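Local coordinates for protein endo-beta-N-acetylglucosaminidase F1 (Bacteroides thetaiotaomicron VPI-5482, PDB 6TCV) that probably hydrolyses the chitobiose core of high-mannose N-glycans, releasing the mannose-rich oligosaccharide from its asparagine-linked stub, at residues Phe268-Ala273 / Cys313-Gln318; Ala309-Tyr314 / Thr338-Asp343. The protein carries 2 engineered substitutions. All coordinates share one frame; numbering follows the deposited sequence.

Past the N-terminal domain and several strands, the chain forms helix 262-278, passes through strand 283-287 of what is probably the catalytic barrel and enters helix 306-319, whose later turns come back against the first helix: this is contact 1, closing a loop of 39 residues. From the same helix the chain runs through strand 324-329 and out to the hairpin 338-343, which folds back in contact 2 over a shorter loop of 23. The loops follow one another without nesting, and the segments that close them share Cys313 and Tyr314. Contact 1 therefore joins two neighbouring helices, and contact 2 fastens the hairpin to the second. Leu312 CD1 packs on Phe268 and Ala269, bringing the two sites into touch.

Contact 1 of 2, residues Phe268-Ala273 / Cys313-Gln318; sequences FAREVA and CYETKQ
Ala269 points its methyl toward helix 306-319, where CB comes to rest against the backbone of Glu315 and Thr316, 3.4 Å from Thr316 OG1. Glu315 meets it from the other helix, with its own CB 3.7 Å from Ala269 CB. Thr316 turns OG1 to this methyl because the hydroxyl stands anti to the carbonyl carbon (chi1 -58°); the same OG1 is hydrogen-bonded to Leu312 O, one turn back, and to Tyr286 OH, so a buried polar atom is satisfied. Its methyl CG2 reaches Val272 CG1 more loosely, at 4.3 Å. With such small residues at the meeting point, the segment axes approach to 8.1 Å, crossing at -43°. The two helices follow successive parallel strands, 243-249 and 283-287, and lie side by side on the outside of the (beta/alpha)8-type barrel expected of this family of glycosidases; Val272 and Thr316 both reach down to Val284 on the strand beneath. At the more exposed margin the packing turns polar. Arg270 starts away from the partner helix, but its extended chain brings the guanidinium alongside the Glu315 carboxylate, pointing the same way, with the two planes 74° apart. Their salt bridge is long, NH2 to OE1 3.6 Å, and water 1 fills in: it lies in the guanidinium plane, accepts from Arg270 NE at 3.0 Å and donates to both Glu315 O and OE1. A bend at chi2 in Glu315 leaves its other oxygen, OE2, to a salt bridge with Arg311.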
loop_
_atom_site.group_PDB
_atom_site.type_symbol
_atom_site.label_atom_id
_atom_site.label_comp_id
_atom_site.label_asym_id
_atom_site.label_seq_id
_atom_site.Cartn_x
_atom_site.Cartn_y
_atom_site.Cartn_z
ATOM N N PHE A 268 14.325 -11.796 0.078
ATOM C CA PHE A 268 13.465 -11.301 -0.985
ATOM C C PHE A 268 12.732 -10.052 -0.524
ATOM O O PHE A 268 12.615 -9.081 -1.302
ATOM C CB PHE A 268 12.491 -12.408 -1.413
ATOM C CG PHE A 268 11.682 -12.042 -2.615
ATOM C CD1 PHE A 268 12.264 -11.975 -3.878
ATOM C CD2 PHE A 268 10.358 -11.675 -2.476
ATOM C CE1 PHE A 268 11.492 -11.600 -4.960
ATOM C CE2 PHE A 268 9.622 -11.295 -3.543
ATOM C CZ PHE A 268 10.205 -11.257 -4.782
ATOM N N ALA A 269 12.298 -10.026 0.745
ATOM C CA ALA A 269 11.666 -8.829 1.297
ATOM C C ALA A 269 12.592 -7.631 1.208
ATOM O O ALA A 269 12.162 -6.523 0.843
ATOM C CB ALA A 269 11.343 -9.085 2.759
ATOM N N ARG A 270 13.871 -7.832 1.510
ATOM C CA ARG A 270 14.851 -6.754 1.476
ATOM C C ARG A 270 15.114 -6.294 0.045
ATOM O O ARG A 270 15.310 -5.105 -0.191
ATOM C CB ARG A 270 16.113 -7.181 2.244
ATOM C CG ARG A 270 15.758 -7.328 3.725
ATOM C CD ARG A 270 16.714 -8.155 4.538
ATOM N NE ARG A 270 16.004 -8.483 5.800
ATOM C CZ ARG A 270 16.509 -9.180 6.795
ATOM N NH1 ARG A 270 17.738 -9.626 6.706
ATOM N NH2 ARG A 270 15.791 -9.425 7.889
ATOM N N GLU A 271 15.044 -7.220 -0.926
ATOM C CA GLU A 271 15.156 -6.832 -2.339
ATOM C C GLU A 271 13.953 -6.014 -2.795
ATOM O O GLU A 271 14.116 -5.000 -3.495
ATOM C CB GLU A 271 15.342 -8.092 -3.184
ATOM C CG GLU A 271 15.649 -7.781 -4.621
ATOM C CD GLU A 271 16.169 -8.957 -5.374
ATOM O OE1 GLU A 271 17.131 -9.612 -4.853
ATOM O OE2 GLU A 271 15.824 -9.136 -6.558
ATOM N N VAL A 272 12.751 -6.436 -2.394
ATOM C CA VAL A 272 11.566 -5.663 -2.727
ATOM C C VAL A 272 11.662 -4.258 -2.134
ATOM O O VAL A 272 11.349 -3.270 -2.813
ATOM C CB VAL A 272 10.317 -6.406 -2.250
ATOM C CG1 VAL A 272 9.064 -5.514 -2.290
ATOM C CG2 VAL A 272 10.087 -7.660 -3.070
ATOM N N ALA A 273 12.070 -4.129 -0.870
ATOM C CA ALA A 273 12.209 -2.820 -0.272
ATOM C C ALA A 273 13.222 -2.001 -1.034
ATOM O O ALA A 273 13.074 -0.779 -1.164
ATOM C CB ALA A 273 12.579 -2.959 1.207
ATOM N N CYS A 313 5.493 -11.227 4.218
ATOM C CA CYS A 313 4.841 -9.937 4.443
ATOM C C CYS A 313 5.446 -9.205 5.631
ATOM O O CYS A 313 5.718 -7.999 5.558
ATOM C CB CYS A 313 3.335 -10.137 4.640
ATOM S SG CYS A 313 2.485 -10.708 3.131
ATOM N N TYR A 314 5.645 -9.928 6.734
ATOM C CA TYR A 314 6.215 -9.363 7.944
ATOM C C TYR A 314 7.601 -8.811 7.667
ATOM O O TYR A 314 7.912 -7.686 8.064
ATOM C CB TYR A 314 6.286 -10.456 9.027
ATOM C CG TYR A 314 7.101 -10.073 10.211
ATOM C CD1 TYR A 314 6.582 -9.221 11.193
ATOM C CD2 TYR A 314 8.390 -10.538 10.349
ATOM C CE1 TYR A 314 7.378 -8.834 12.303
ATOM C CE2 TYR A 314 9.161 -10.174 11.456
ATOM C CZ TYR A 314 8.628 -9.339 12.421
ATOM O OH TYR A 314 9.398 -8.968 13.514
ATOM N N GLU A 315 8.464 -9.589 7.011
ATOM C CA GLU A 315 9.815 -9.130 6.735
ATOM C C GLU A 315 9.811 -7.957 5.780
ATOM O O GLU A 315 10.671 -7.085 5.880
ATOM C CB GLU A 315 10.693 -10.277 6.196
ATOM C CG GLU A 315 10.888 -11.415 7.166
ATOM C CD GLU A 315 11.649 -11.066 8.424
ATOM O OE1 GLU A 315 12.327 -9.980 8.471
ATOM O OE2 GLU A 315 11.596 -11.882 9.377
ATOM N N THR A 316 8.874 -7.918 4.844
ATOM C CA THR A 316 8.804 -6.779 3.940
ATOM C C THR A 316 8.434 -5.515 4.704
ATOM O O THR A 316 9.087 -4.479 4.531
ATOM C CB THR A 316 7.789 -7.043 2.829
ATOM O OG1 THR A 316 8.114 -8.233 2.094
ATOM C CG2 THR A 316 7.775 -5.917 1.831
ATOM N N LYS A 317 7.466 -5.590 5.622
ATOM C CA LYS A 317 7.130 -4.402 6.404
ATOM C C LYS A 317 8.305 -3.974 7.258
ATOM O O LYS A 317 8.566 -2.779 7.398
ATOM C CB LYS A 317 5.902 -4.681 7.255
ATOM C CG LYS A 317 5.298 -3.456 7.916
ATOM C CD LYS A 317 4.620 -2.566 6.947
ATOM C CE LYS A 317 3.944 -1.369 7.634
ATOM N NZ LYS A 317 3.298 -0.511 6.627
ATOM N N GLN A 318 9.028 -4.917 7.862
ATOM C CA GLN A 318 10.185 -4.549 8.663
ATOM C C GLN A 318 11.207 -3.771 7.854
ATOM O O GLN A 318 11.881 -2.902 8.408
ATOM C CB GLN A 318 10.829 -5.785 9.279
ATOM C CG GLN A 318 9.970 -6.576 10.244
ATOM C CD GLN A 318 8.967 -5.737 11.013
ATOM O OE1 GLN A 318 9.348 -4.920 11.837
ATOM N NE2 GLN A 318 7.681 -5.943 10.749
HETATM O O HOH W 1 13.221 -7.775 6.814
#

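Contact 2 of 2, residues Ala309-Tyr314 / Thr338-Asp343; sequences AARLCY and TVDGVD
Arg311 presents one face of its guanidinium to Val339, whose CG1 sits over the centre of the group, 3.5 Å above its plane, while the edge goes to Asp340. NH1 and NH2 grip the carboxylate end-on, NH1 to OD2 at 2.9 Å with a nearly straight 169° bond and NH2 to OD1 at the same length. Both oxygens lie close to the guanidinium plane, yet are met from above their own carboxylate plane. Over one face of the Tyr314 ring, toward its rim, stands Val339 O; Val339 CG1 touches CD2 at 3.6 Å, and Val342 CG2 approaches CE1 obliquely. Water 2 links Tyr314 OH to Asp340 OD2. Bends at chi2 and chi3 (66° and 64°) fold Arg311 back toward the hairpin. A methionine in its place would probably leave the Asp340 carboxylate without its paired hydrogen bonds and Glu315 OE2 without its Arg311 salt bridge. Val339 also sends CG2 to Ala310 CB, 3.7 Å away. The hairpin is tight: a type I' turn runs from Val339 to Val342, closed by two backbone bonds between those residues. It lies against the outer side of helix 306-319, with Trp347 packing on Val339 and edge-to-face with Tyr314, while Leu312 and Cys313 reach Tyr286 of strand 283-287.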
loop_
_atom_site.group_PDB
_atom_site.type_symbol
_atom_site.label_atom_id
_atom_site.label_comp_id
_atom_site.label_asym_id
_atom_site.label_seq_id
_atom_site.Cartn_x
_atom_site.Cartn_y
_atom_site.Cartn_z
ATOM N N ALA A 309 4.054 -17.280 3.503
ATOM C CA ALA A 309 3.592 -16.012 2.957
ATOM C C ALA A 309 3.593 -14.915 4.012
ATOM O O ALA A 309 4.034 -13.781 3.762
ATOM C CB ALA A 309 2.200 -16.176 2.360
ATOM N N ALA A 310 3.081 -15.230 5.198
ATOM C CA ALA A 310 3.056 -14.233 6.275
ATOM C C ALA A 310 4.463 -13.812 6.651
ATOM O O ALA A 310 4.720 -12.626 6.891
ATOM C CB ALA A 310 2.304 -14.791 7.489
ATOM N N ARG A 311 5.389 -14.766 6.723
ATOM C CA ARG A 311 6.786 -14.408 6.979
ATOM C C ARG A 311 7.294 -13.368 5.966
ATOM O O ARG A 311 7.910 -12.359 6.340
ATOM C CB ARG A 311 7.661 -15.658 6.979
ATOM C CG ARG A 311 9.208 -15.369 6.939
ATOM C CD ARG A 311 9.692 -14.679 8.213
ATOM N NE ARG A 311 9.503 -15.552 9.378
ATOM C CZ ARG A 311 9.724 -15.154 10.616
ATOM N NH1 ARG A 311 10.156 -13.948 10.898
ATOM N NH2 ARG A 311 9.442 -15.984 11.628
ATOM N N LEU A 312 7.009 -13.578 4.694
ATOM C CA LEU A 312 7.431 -12.616 3.683
ATOM C C LEU A 312 6.788 -11.260 3.908
ATOM O O LEU A 312 7.459 -10.221 3.837
ATOM C CB LEU A 312 7.112 -13.123 2.250
ATOM C CG LEU A 312 7.389 -12.113 1.134
ATOM C CD1 LEU A 312 8.875 -11.730 1.101
ATOM C CD2 LEU A 312 6.906 -12.630 -0.214
ATOM N N CYS A 313 5.493 -11.227 4.218
ATOM C CA CYS A 313 4.841 -9.937 4.443
ATOM C C CYS A 313 5.446 -9.205 5.631
ATOM O O CYS A 313 5.718 -7.999 5.558
ATOM C CB CYS A 313 3.335 -10.137 4.640
ATOM S SG CYS A 313 2.485 -10.708 3.131
ATOM N N TYR A 314 5.645 -9.928 6.734
ATOM C CA TYR A 314 6.215 -9.363 7.944
ATOM C C TYR A 314 7.601 -8.811 7.667
ATOM O O TYR A 314 7.912 -7.686 8.064
ATOM C CB TYR A 314 6.286 -10.456 9.027
ATOM C CG TYR A 314 7.101 -10.073 10.211
ATOM C CD1 TYR A 314 6.582 -9.221 11.193
ATOM C CD2 TYR A 314 8.390 -10.538 10.349
ATOM C CE1 TYR A 314 7.378 -8.834 12.303
ATOM C CE2 TYR A 314 9.161 -10.174 11.456
ATOM C CZ TYR A 314 8.628 -9.339 12.421
ATOM O OH TYR A 314 9.398 -8.968 13.514
ATOM N N THR A 338 -0.143 -13.876 12.774
ATOM C CA THR A 338 0.932 -13.521 13.694
ATOM C C THR A 338 2.245 -14.062 13.138
ATOM O O THR A 338 2.313 -15.229 12.721
ATOM C CB THR A 338 0.660 -14.139 15.076
ATOM O OG1 THR A 338 -0.712 -13.948 15.439
ATOM C CG2 THR A 338 1.492 -13.451 16.124
ATOM N N VAL A 339 3.293 -13.257 13.203
ATOM C CA VAL A 339 4.662 -13.674 12.889
ATOM C C VAL A 339 5.550 -13.154 13.989
ATOM O O VAL A 339 5.525 -11.957 14.288
ATOM C CB VAL A 339 5.155 -13.151 11.532
ATOM C CG1 VAL A 339 6.599 -13.554 11.298
ATOM C CG2 VAL A 339 4.288 -13.653 10.420
ATOM N N ASP A 340 6.302 -14.036 14.614
ATOM C CA ASP A 340 7.216 -13.612 15.682
ATOM C C ASP A 340 6.483 -12.777 16.748
ATOM O O ASP A 340 7.025 -11.817 17.304
ATOM C CB ASP A 340 8.427 -12.886 15.127
ATOM C CG ASP A 340 9.352 -13.805 14.345
ATOM O OD1 ASP A 340 9.168 -15.025 14.371
ATOM O OD2 ASP A 340 10.267 -13.275 13.696
ATOM N N GLY A 341 5.253 -13.184 17.063
ATOM C CA GLY A 341 4.440 -12.515 18.049
ATOM C C GLY A 341 3.866 -11.188 17.619
ATOM O O GLY A 341 3.158 -10.556 18.412
ATOM N N VAL A 342 4.002 -10.799 16.369
ATOM C CA VAL A 342 3.544 -9.504 15.901
ATOM C C VAL A 342 2.293 -9.709 15.069
ATOM O O VAL A 342 2.300 -10.473 14.083
ATOM C CB VAL A 342 4.614 -8.784 15.049
ATOM C CG1 VAL A 342 4.125 -7.446 14.595
ATOM C CG2 VAL A 342 5.909 -8.606 15.847
ATOM N N ASP A 343 1.225 -8.998 15.447
ATOM C CA ASP A 343 -0.062 -9.127 14.778
ATOM C C ASP A 343 -0.075 -8.545 13.396
ATOM O O ASP A 343 0.564 -7.529 13.112
ATOM C CB ASP A 343 -1.121 -8.425 15.610
ATOM C CG ASP A 343 -2.498 -8.604 15.048
ATOM O OD1 ASP A 343 -3.102 -9.617 15.381
ATOM O OD2 ASP A 343 -3.010 -7.622 14.428
HETATM O O HOH W 2 11.216 -10.850 14.155
#